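Local coordinates for avidin-related protein 2 (Gallus gallus, PDB 1WBI) that binds biotin as a tetrameric, avidin-like beta-barrel protein of the chicken, at residues R5-T10 / G90-K95. Residues are numbered along the deposited sequence; the frame is centred on the assembly and turned at random. Where two conformers were deposited one is given.
Sequences RKCSLT and GKEVLK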
loop_
_atom_site.group_PDB
_atom_site.type_symbol
_atom_site.label_atom_id
_atom_site.label_comp_id
_atom_site.label_asym_id
_atom_site.label_seq_id
_atom_site.Cartn_x
_atom_site.Cartn_y
_atom_site.Cartn_z
ATOM N N ARG A 5 21.911 11.851 19.427
ATOM C CA ARG A 5 22.340 11.200 18.197
ATOM C C ARG A 5 21.471 11.620 17.029
ATOM O O ARG A 5 20.263 11.823 17.182
ATOM C CB ARG A 5 22.179 9.668 18.301
ATOM C CG ARG A 5 23.353 8.913 18.806
ATOM C CD ARG A 5 23.022 7.475 18.986
ATOM N NE ARG A 5 22.758 6.763 17.728
ATOM C CZ ARG A 5 23.421 5.687 17.303
ATOM N NH1 ARG A 5 24.446 5.186 17.989
ATOM N NH2 ARG A 5 23.088 5.133 16.144
ATOM N N LYS A 6 22.059 11.669 15.848
ATOM C CA LYS A 6 21.272 11.770 14.611
ATOM C C LYS A 6 20.318 10.583 14.529
ATOM O O LYS A 6 20.670 9.464 14.888
ATOM C CB LYS A 6 22.194 11.800 13.389
ATOM C CG LYS A 6 23.068 13.030 13.278
ATOM C CD LYS A 6 22.309 14.335 13.090
ATOM C CE LYS A 6 23.273 15.502 12.919
ATOM N NZ LYS A 6 22.498 16.703 12.459
ATOM N N CYS A 7 19.122 10.827 14.033
ATOM C CA CYS A 7 18.082 9.799 13.889
ATOM C C CYS A 7 17.584 9.196 15.209
ATOM O O CYS A 7 16.928 8.131 15.216
ATOM C CB CYS A 7 18.487 8.721 12.872
ATOM S SG CYS A 7 18.534 9.321 11.229
ATOM N N SER A 8 17.823 9.879 16.329
ATOM C CA SER A 8 16.943 9.694 17.507
ATOM C C SER A 8 15.677 10.435 17.174
ATOM O O SER A 8 15.716 11.586 16.748
ATOM C CB SER A 8 17.538 10.281 18.784
ATOM O OG SER A 8 16.617 10.158 19.855
ATOM N N LEU A 9 14.537 9.782 17.278
ATOM C CA LEU A 9 13.303 10.422 16.843
ATOM C C LEU A 9 12.839 11.511 17.819
ATOM O O LEU A 9 12.040 12.352 17.417
ATOM C CB LEU A 9 12.213 9.384 16.655
ATOM C CG LEU A 9 12.546 8.466 15.480
ATOM C CD1 LEU A 9 11.505 7.423 15.394
ATOM C CD2 LEU A 9 12.659 9.289 14.183
ATOM N N THR A 10 13.357 11.501 19.040
ATOM C CA THR A 10 13.133 12.593 19.995
ATOM C C THR A 10 13.277 13.933 19.308
ATOM O O THR A 10 14.302 14.233 18.676
ATOM C CB THR A 10 14.130 12.515 21.178
ATOM O OG1 THR A 10 13.978 11.260 21.838
ATOM C CG2 THR A 10 13.887 13.659 22.197
ATOM N N GLY A 90 24.843 16.061 7.799
ATOM C CA GLY A 90 24.110 15.885 9.019
ATOM C C GLY A 90 22.602 16.053 8.884
ATOM O O GLY A 90 21.895 15.994 9.879
ATOM N N LYS A 91 22.099 16.276 7.664
ATOM C CA LYS A 91 20.661 16.476 7.512
ATOM C C LYS A 91 19.902 15.150 7.584
ATOM O O LYS A 91 20.192 14.222 6.831
ATOM C CB LYS A 91 20.331 17.215 6.214
ATOM C CG LYS A 91 18.831 17.470 6.061
ATOM C CD LYS A 91 18.496 18.131 4.740
ATOM C CE LYS A 91 16.990 18.321 4.584
ATOM N NZ LYS A 91 16.295 17.036 4.510
ATOM N N GLU A 92 18.950 15.099 8.494
ATOM C CA GLU A 92 18.064 13.937 8.721
ATOM C C GLU A 92 16.800 14.029 7.864
ATOM O O GLU A 92 16.135 15.073 7.797
ATOM C CB GLU A 92 17.641 13.818 10.183
ATOM C CG GLU A 92 18.811 13.629 11.149
ATOM C CD GLU A 92 18.543 14.181 12.493
ATOM O OE1 GLU A 92 18.393 15.408 12.565
ATOM O OE2 GLU A 92 18.451 13.420 13.461
ATOM N N VAL A 93 16.436 12.929 7.242
ATOM C CA VAL A 93 15.135 12.834 6.560
ATOM C C VAL A 93 14.473 11.517 6.958
ATOM O O VAL A 93 15.119 10.445 6.904
ATOM C CB VAL A 93 15.271 12.868 5.046
ATOM C CG1 VAL A 93 13.937 12.710 4.374
ATOM C CG2 VAL A 93 15.952 14.163 4.600
ATOM N N LEU A 94 13.209 11.560 7.396
ATOM C CA LEU A 94 12.388 10.381 7.615
ATOM C C LEU A 94 11.619 10.083 6.352
ATOM O O LEU A 94 10.785 10.881 5.927
ATOM C CB LEU A 94 11.422 10.539 8.784
ATOM C CG LEU A 94 11.987 11.104 10.052
ATOM C CD1 LEU A 94 10.875 11.063 11.080
ATOM C CD2 LEU A 94 13.202 10.320 10.550
ATOM N N LYS A 95 11.957 9.002 5.692
ATOM C CA LYS A 95 11.204 8.560 4.512
ATOM C C LYS A 95 10.178 7.553 4.966
ATOM O O LYS A 95 10.544 6.465 5.492
ATOM C CB LYS A 95 12.126 7.920 3.470
ATOM C CG LYS A 95 13.167 8.854 2.896
ATOM C CD LYS A 95 12.582 9.916 2.015
ATOM C CE LYS A 95 11.972 9.366 0.739
ATOM N NZ LYS A 95 11.636 10.450 -0.260
HETATM O O HOH W 1 20.145 17.066 13.982
#
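Glu92 reaches from the start of its strand to the backbone of Cys7, showing how one buried carboxylate can tie a leading segment to a barrel end. Its OE2 accepts the Cys7 N-H at 2.7 Å through the anti lone pair, and at 172° the bond is nearly straight. The other oxygen, OE1, accepts from a water whose oxygen is 2.8 Å from it; the same water accepts from Lys6 NZ, bridging two opposite charges whose atoms, Lys6 NZ and Glu92 OE1, stand 4.3 Å apart. Lys6 NZ also donates to Gly90 O at 2.7 Å, tilted 23° from the carbonyl plane. The lysine chain gets there by bending at chi2 (-64°), which lays Lys6 CD 3.8 Å from Glu92 CD, the two side chains crossing almost perpendicularly. Farther along, in the conformer given for Leu9, one of two modelled, Leu9 CD2 lies 3.8 Å from Leu94 CD2.

A type II turn from Arg5 to Ser8, closed by Ser8 N to Arg5 O, presents the Cys7 N-H to the acid. Arg123 NE forms a salt bridge with OE1, giving that oxygen a second partner beside the water. A glutamine here would probably lose the charge that pairs with Arg123 and weaken the water-bridged link to Lys6.

Cys7 is further fixed by its disulfide to Cys84 on strand 77-86, while Phe65 of strand 64-70 touches both leucines. The segment 5-10 thus lies across one end of the avidin-type antiparallel barrel, where strand 92-101 runs between strands 77-86 and 114-123.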